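PDB 1Z6O: ferritin heavy chain from Trichoplusia ni, which oxidises ferrous iron and, together with light chains in a secreted 24-subunit shell, stores it in soluble form as a ferric hydroxide core. Local coordinates for residues 15-29 with 74-87. Numbering follows the deposited sequence.
Sequences ITMHRSCRNSMRQQI and LIEYLLMRGELTND
R81 meets the loop before helix 19-47 with a flat guanidinium: NH2 donates a moderately bent hydrogen bond to T16 OG1 (3.0 Å), which sits slightly out of the guanidinium plane, while M17 CG lies over the centre of one face, 3.5 Å from NH2. Bends at chi2 and chi3, each -68°, carry the R81 chain round to this position. Next to it, M17 SD packs on L78 CD2, and M25, I29, L74 and I75 continue the apolar seam, where I29 CG1 approaches L74 CB to 3.5 Å. These side chains join two nearly antiparallel helices of the ferritin four-helix bundle, their local axes 151° apart. On the flank, R22 forms a long salt bridge with E83, NH1 to OE2 at 3.5 Å, guanidinium and carboxylate planes 24° apart; nearer still, R22 CD lies 3.1 Å from E83 OE1. Farther along, R26 grips one backbone oxygen end-on: D87 O lies in the guanidinium plane, 2.9 Å from NH1 and 3.1 Å from NH2.

A second shell positions these groups. Y77 OH accepts a hydrogen bond from R81 NH1 and is itself hydrogen-bonded to H140 ND1; D138 pairs with the same R81 nitrogen, and Y154 of a second heavy-chain subunit adds a cation-pi contact. Water 1 joins R81 NE to T16 N, and water 3 bridges M17 O and E83 OE2. At the helix end, G82 closes a Schellman motif beside I15, where a CB would clash. A leucine in place of R81 would probably leave D138 without its cationic mate and T16 OG1 without this donor. Toward the bundle centre, Q28 packs its CG on L74 CD1 while OE1 hydrogen-bonds S122 and NE2 the iron ligand E32. The apolar seam thus holds the helices together, polar grips on its flank tie down the chain after helix 54-80, and Q28 links the contact to the iron site.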
loop_
_atom_site.group_PDB
_atom_site.type_symbol
_atom_site.label_atom_id
_atom_site.label_comp_id
_atom_site.label_asym_id
_atom_site.label_seq_id
_atom_site.Cartn_x
_atom_site.Cartn_y
_atom_site.Cartn_z
ATOM N N ILE M 15 -29.728 32.303 -37.987
ATOM C CA ILE M 15 -30.880 31.381 -37.909
ATOM C C ILE M 15 -31.283 31.093 -39.341
ATOM O O ILE M 15 -31.923 31.913 -39.979
ATOM C CB ILE M 15 -32.038 32.052 -37.126
ATOM C CG1 ILE M 15 -31.516 32.483 -35.744
ATOM C CG2 ILE M 15 -33.228 31.094 -36.995
ATOM C CD1 ILE M 15 -32.554 33.192 -34.866
ATOM N N THR M 16 -30.945 29.909 -39.838
ATOM C CA THR M 16 -31.152 29.619 -41.255
ATOM C C THR M 16 -32.025 28.458 -41.711
ATOM O O THR M 16 -32.169 28.255 -42.909
ATOM C CB THR M 16 -29.784 29.406 -41.907
ATOM O OG1 THR M 16 -29.124 28.329 -41.225
ATOM C CG2 THR M 16 -28.908 30.661 -41.780
ATOM N N MET M 17 -32.589 27.674 -40.803
ATOM C CA MET M 17 -33.398 26.552 -41.268
ATOM C C MET M 17 -34.589 27.031 -42.090
ATOM O O MET M 17 -35.174 28.076 -41.799
ATOM C CB MET M 17 -33.912 25.722 -40.087
ATOM C CG MET M 17 -32.827 24.865 -39.427
ATOM S SD MET M 17 -33.543 23.738 -38.200
ATOM C CE MET M 17 -34.542 22.677 -39.262
ATOM N N HIS M 18 -34.942 26.274 -43.120
ATOM C CA HIS M 18 -36.097 26.641 -43.937
ATOM C C HIS M 18 -37.322 25.859 -43.506
ATOM O O HIS M 18 -37.223 24.817 -42.844
ATOM C CB HIS M 18 -35.791 26.460 -45.427
ATOM C CG HIS M 18 -35.044 27.618 -46.010
ATOM N ND1 HIS M 18 -33.912 28.145 -45.419
ATOM C CD2 HIS M 18 -35.291 28.386 -47.100
ATOM C CE1 HIS M 18 -33.497 29.188 -46.119
ATOM N NE2 HIS M 18 -34.315 29.355 -47.142
ATOM N N ARG M 19 -38.486 26.371 -43.887
ATOM C CA ARG M 19 -39.764 25.806 -43.481
ATOM C C ARG M 19 -40.063 24.343 -43.750
ATOM O O ARG M 19 -40.542 23.635 -42.864
ATOM C CB ARG M 19 -40.902 26.672 -44.053
ATOM C CG ARG M 19 -42.301 26.103 -43.826
ATOM C CD ARG M 19 -43.377 27.178 -44.013
ATOM N NE ARG M 19 -43.547 27.969 -42.792
ATOM C CZ ARG M 19 -44.243 27.572 -41.725
ATOM N NH1 ARG M 19 -44.857 26.391 -41.719
ATOM N NH2 ARG M 19 -44.312 28.350 -40.652
ATOM N N SER M 20 -39.813 23.875 -44.962
ATOM C CA SER M 20 -40.128 22.486 -45.258
ATOM C C SER M 20 -39.317 21.536 -44.358
ATOM O O SER M 20 -39.841 20.570 -43.799
ATOM C CB SER M 20 -39.852 22.202 -46.735
ATOM O OG SER M 20 -40.027 20.825 -47.007
ATOM N N CYS M 21 -38.034 21.823 -44.224
ATOM C CA CYS M 21 -37.153 21.011 -43.387
ATOM C C CYS M 21 -37.600 21.098 -41.916
ATOM O O CYS M 21 -37.727 20.085 -41.227
ATOM C CB CYS M 21 -35.719 21.514 -43.560
ATOM S SG CYS M 21 -34.483 20.670 -42.525
ATOM N N ARG M 22 -37.863 22.309 -41.439
ATOM C CA ARG M 22 -38.289 22.474 -40.060
ATOM C C ARG M 22 -39.602 21.741 -39.788
ATOM O O ARG M 22 -39.752 21.091 -38.756
ATOM C CB ARG M 22 -38.428 23.961 -39.719
ATOM C CG ARG M 22 -38.656 24.219 -38.236
ATOM C CD ARG M 22 -38.581 25.711 -37.910
ATOM N NE ARG M 22 -39.559 26.464 -38.687
ATOM C CZ ARG M 22 -39.253 27.324 -39.654
ATOM N NH1 ARG M 22 -37.985 27.562 -39.971
ATOM N NH2 ARG M 22 -40.224 27.924 -40.329
ATOM N N ASN M 23 -40.557 21.828 -40.712
ATOM C CA ASN M 23 -41.822 21.133 -40.503
ATOM C C ASN M 23 -41.640 19.618 -40.497
ATOM O O ASN M 23 -42.321 18.920 -39.747
ATOM C CB ASN M 23 -42.861 21.550 -41.560
ATOM C CG ASN M 23 -43.407 22.956 -41.307
ATOM O OD1 ASN M 23 -43.281 23.488 -40.203
ATOM N ND2 ASN M 23 -44.017 23.554 -42.323
ATOM N N SER M 24 -40.744 19.095 -41.332
ATOM C CA SER M 24 -40.507 17.649 -41.335
ATOM C C SER M 24 -39.880 17.223 -40.006
ATOM O O SER M 24 -40.170 16.140 -39.504
ATOM C CB SER M 24 -39.570 17.232 -42.483
ATOM O OG SER M 24 -40.225 17.371 -43.722
ATOM N N MET M 25 -39.014 18.067 -39.448
ATOM C CA MET M 25 -38.394 17.758 -38.156
ATOM C C MET M 25 -39.459 17.752 -37.055
ATOM O O MET M 25 -39.442 16.889 -36.177
ATOM C CB MET M 25 -37.320 18.800 -37.810
ATOM C CG MET M 25 -36.025 18.620 -38.585
ATOM S SD MET M 25 -35.048 17.234 -37.895
ATOM C CE MET M 25 -34.317 18.067 -36.439
ATOM N N ARG M 26 -40.382 18.717 -37.091
ATOM C CA ARG M 26 -41.443 18.780 -36.081
ATOM C C ARG M 26 -42.312 17.523 -36.145
ATOM O O ARG M 26 -42.731 16.978 -35.115
ATOM C CB ARG M 26 -42.315 20.038 -36.287
ATOM C CG ARG M 26 -41.571 21.371 -36.015
ATOM C CD ARG M 26 -42.477 22.586 -36.335
ATOM N NE ARG M 26 -43.666 22.553 -35.487
ATOM C CZ ARG M 26 -43.766 23.162 -34.310
ATOM N NH1 ARG M 26 -42.755 23.879 -33.837
ATOM N NH2 ARG M 26 -44.861 23.014 -33.583
ATOM N N GLN M 27 -42.589 17.062 -37.358
ATOM C CA GLN M 27 -43.393 15.859 -37.525
ATOM C C GLN M 27 -42.613 14.641 -37.005
ATOM O O GLN M 27 -43.189 13.731 -36.408
ATOM C CB GLN M 27 -43.748 15.666 -39.003
ATOM C CG GLN M 27 -44.628 14.464 -39.272
ATOM C CD GLN M 27 -45.212 14.480 -40.679
ATOM O OE1 GLN M 27 -45.839 15.462 -41.092
ATOM N NE2 GLN M 27 -45.010 13.393 -41.421
ATOM N N GLN M 28 -41.303 14.619 -37.230
ATOM C CA GLN M 28 -40.489 13.493 -36.755
ATOM C C GLN M 28 -40.485 13.445 -35.221
ATOM O O GLN M 28 -40.502 12.368 -34.624
ATOM C CB GLN M 28 -39.044 13.619 -37.265
ATOM C CG GLN M 28 -38.190 12.366 -37.000
ATOM C CD GLN M 28 -38.760 11.148 -37.710
ATOM O OE1 GLN M 28 -39.200 11.247 -38.847
ATOM N NE2 GLN M 28 -38.751 9.994 -37.042
ATOM N N ILE M 29 -40.453 14.613 -34.584
ATOM C CA ILE M 29 -40.468 14.668 -33.122
ATOM C C ILE M 29 -41.741 14.002 -32.591
ATOM O O ILE M 29 -41.687 13.200 -31.650
ATOM C CB ILE M 29 -40.342 16.139 -32.642
ATOM C CG1 ILE M 29 -38.894 16.606 -32.864
ATOM C CG2 ILE M 29 -40.734 16.274 -31.155
ATOM C CD1 ILE M 29 -38.701 18.144 -32.828
ATOM N N LEU M 74 -33.820 15.617 -31.245
ATOM C CA LEU M 74 -34.310 16.408 -32.381
ATOM C C LEU M 74 -34.712 17.800 -31.903
ATOM O O LEU M 74 -34.465 18.797 -32.585
ATOM C CB LEU M 74 -35.506 15.709 -33.040
ATOM C CG LEU M 74 -35.152 14.360 -33.693
ATOM C CD1 LEU M 74 -36.440 13.670 -34.149
ATOM C CD2 LEU M 74 -34.206 14.580 -34.892
ATOM N N ILE M 75 -35.350 17.867 -30.738
ATOM C CA ILE M 75 -35.739 19.158 -30.171
ATOM C C ILE M 75 -34.475 19.987 -29.884
ATOM O O ILE M 75 -34.426 21.184 -30.190
ATOM C CB ILE M 75 -36.547 18.969 -28.858
ATOM C CG1 ILE M 75 -37.932 18.395 -29.193
ATOM C CG2 ILE M 75 -36.669 20.312 -28.103
ATOM C CD1 ILE M 75 -38.704 17.881 -27.966
ATOM N N GLU M 76 -33.454 19.362 -29.296
ATOM C CA GLU M 76 -32.209 20.087 -29.007
ATOM C C GLU M 76 -31.562 20.607 -30.289
ATOM O O GLU M 76 -30.947 21.671 -30.288
ATOM C CB GLU M 76 -31.197 19.188 -28.275
ATOM C CG GLU M 76 -31.616 18.809 -26.855
ATOM C CD GLU M 76 -31.461 19.954 -25.863
ATOM O OE1 GLU M 76 -32.110 19.903 -24.797
ATOM O OE2 GLU M 76 -30.682 20.898 -26.136
ATOM N N TYR M 77 -31.671 19.849 -31.377
ATOM C CA TYR M 77 -31.075 20.301 -32.635
ATOM C C TYR M 77 -31.786 21.590 -33.089
ATOM O O TYR M 77 -31.144 22.573 -33.459
ATOM C CB TYR M 77 -31.211 19.221 -33.728
ATOM C CG TYR M 77 -30.452 19.606 -34.978
ATOM C CD1 TYR M 77 -29.128 19.203 -35.158
ATOM C CD2 TYR M 77 -31.009 20.489 -35.910
ATOM C CE1 TYR M 77 -28.364 19.682 -36.232
ATOM C CE2 TYR M 77 -30.257 20.977 -36.987
ATOM C CZ TYR M 77 -28.934 20.573 -37.134
ATOM O OH TYR M 77 -28.157 21.104 -38.141
ATOM N N LEU M 78 -33.116 21.588 -33.070
ATOM C CA LEU M 78 -33.857 22.786 -33.474
ATOM C C LEU M 78 -33.475 23.988 -32.595
ATOM O O LEU M 78 -33.298 25.101 -33.092
ATOM C CB LEU M 78 -35.375 22.540 -33.381
ATOM C CG LEU M 78 -35.952 21.493 -34.354
ATOM C CD1 LEU M 78 -37.467 21.396 -34.163
ATOM C CD2 LEU M 78 -35.630 21.884 -35.802
ATOM N N LEU M 79 -33.348 23.766 -31.289
ATOM C CA LEU M 79 -32.994 24.856 -30.373
ATOM C C LEU M 79 -31.608 25.410 -30.701
ATOM O O LEU M 79 -31.388 26.625 -30.658
ATOM C CB LEU M 79 -33.016 24.362 -28.914
ATOM C CG LEU M 79 -34.403 24.022 -28.336
ATOM C CD1 LEU M 79 -34.235 23.201 -27.044
ATOM C CD2 LEU M 79 -35.186 25.325 -28.059
ATOM N N MET M 80 -30.669 24.520 -31.017
ATOM C CA MET M 80 -29.311 24.948 -31.354
ATOM C C MET M 80 -29.307 25.839 -32.602
ATOM O O MET M 80 -28.502 26.768 -32.705
ATOM C CB MET M 80 -28.404 23.728 -31.604
ATOM C CG MET M 80 -27.037 24.104 -32.203
ATOM S SD MET M 80 -25.996 22.678 -32.620
ATOM C CE MET M 80 -26.892 22.088 -34.133
ATOM N N ARG M 81 -30.201 25.548 -33.548
ATOM C CA ARG M 81 -30.289 26.324 -34.790
ATOM C C ARG M 81 -31.065 27.639 -34.634
ATOM O O ARG M 81 -31.217 28.396 -35.597
ATOM C CB ARG M 81 -30.907 25.463 -35.914
ATOM C CG ARG M 81 -29.987 24.301 -36.372
ATOM C CD ARG M 81 -28.722 24.825 -37.085
ATOM N NE ARG M 81 -29.048 25.450 -38.374
ATOM C CZ ARG M 81 -29.245 24.789 -39.518
ATOM N NH1 ARG M 81 -29.141 23.460 -39.567
ATOM N NH2 ARG M 81 -29.570 25.458 -40.624
ATOM N N GLY M 82 -31.557 27.913 -33.429
ATOM C CA GLY M 82 -32.261 29.169 -33.203
ATOM C C GLY M 82 -33.770 29.087 -33.320
ATOM O O GLY M 82 -34.450 30.115 -33.319
ATOM N N GLU M 83 -34.303 27.872 -33.409
ATOM C CA GLU M 83 -35.746 27.688 -33.532
ATOM C C GLU M 83 -36.417 27.505 -32.174
ATOM O O GLU M 83 -35.768 27.554 -31.128
ATOM C CB GLU M 83 -36.044 26.464 -34.406
ATOM C CG GLU M 83 -35.473 26.558 -35.828
ATOM C CD GLU M 83 -36.126 27.681 -36.649
ATOM O OE1 GLU M 83 -37.265 28.077 -36.323
ATOM O OE2 GLU M 83 -35.510 28.155 -37.628
ATOM N N LEU M 84 -37.729 27.295 -32.218
ATOM C CA LEU M 84 -38.553 27.080 -31.035
ATOM C C LEU M 84 -38.583 28.236 -30.041
ATOM O O LEU M 84 -38.610 28.026 -28.828
ATOM C CB LEU M 84 -38.156 25.762 -30.340
ATOM C CG LEU M 84 -38.317 24.522 -31.240
ATOM C CD1 LEU M 84 -37.955 23.251 -30.465
ATOM C CD2 LEU M 84 -39.770 24.436 -31.750
ATOM N N THR M 85 -38.564 29.462 -30.560
ATOM C CA THR M 85 -38.707 30.638 -29.711
ATOM C C THR M 85 -40.227 30.810 -29.518
ATOM O O THR M 85 -40.679 31.619 -28.713
ATOM C CB THR M 85 -38.113 31.888 -30.362
ATOM O OG1 THR M 85 -38.566 31.977 -31.717
ATOM C CG2 THR M 85 -36.581 31.806 -30.332
ATOM N N ASN M 86 -40.997 30.046 -30.291
ATOM C CA ASN M 86 -42.461 29.988 -30.182
ATOM C C ASN M 86 -42.906 28.665 -30.832
ATOM O O ASN M 86 -42.064 27.920 -31.338
ATOM C CB ASN M 86 -43.138 31.187 -30.858
ATOM C CG ASN M 86 -42.687 31.386 -32.277
ATOM O OD1 ASN M 86 -41.721 32.109 -32.541
ATOM N ND2 ASN M 86 -43.375 30.740 -33.210
ATOM N N ASP M 87 -44.202 28.357 -30.803
ATOM C CA ASP M 87 -44.716 27.107 -31.394
ATOM C C ASP M 87 -44.140 25.872 -30.713
ATOM O O ASP M 87 -43.870 24.854 -31.360
ATOM C CB ASP M 87 -44.368 27.033 -32.878
ATOM C CG ASP M 87 -44.964 28.173 -33.662
ATOM O OD1 ASP M 87 -44.250 28.742 -34.516
ATOM O OD2 ASP M 87 -46.147 28.492 -33.421
HETATM O O HOH W 1 -29.421 28.210 -37.781
HETATM O O HOH W 2 -32.880 27.818 -37.932
HETATM O O HOH W 3 -35.474 29.766 -39.665
#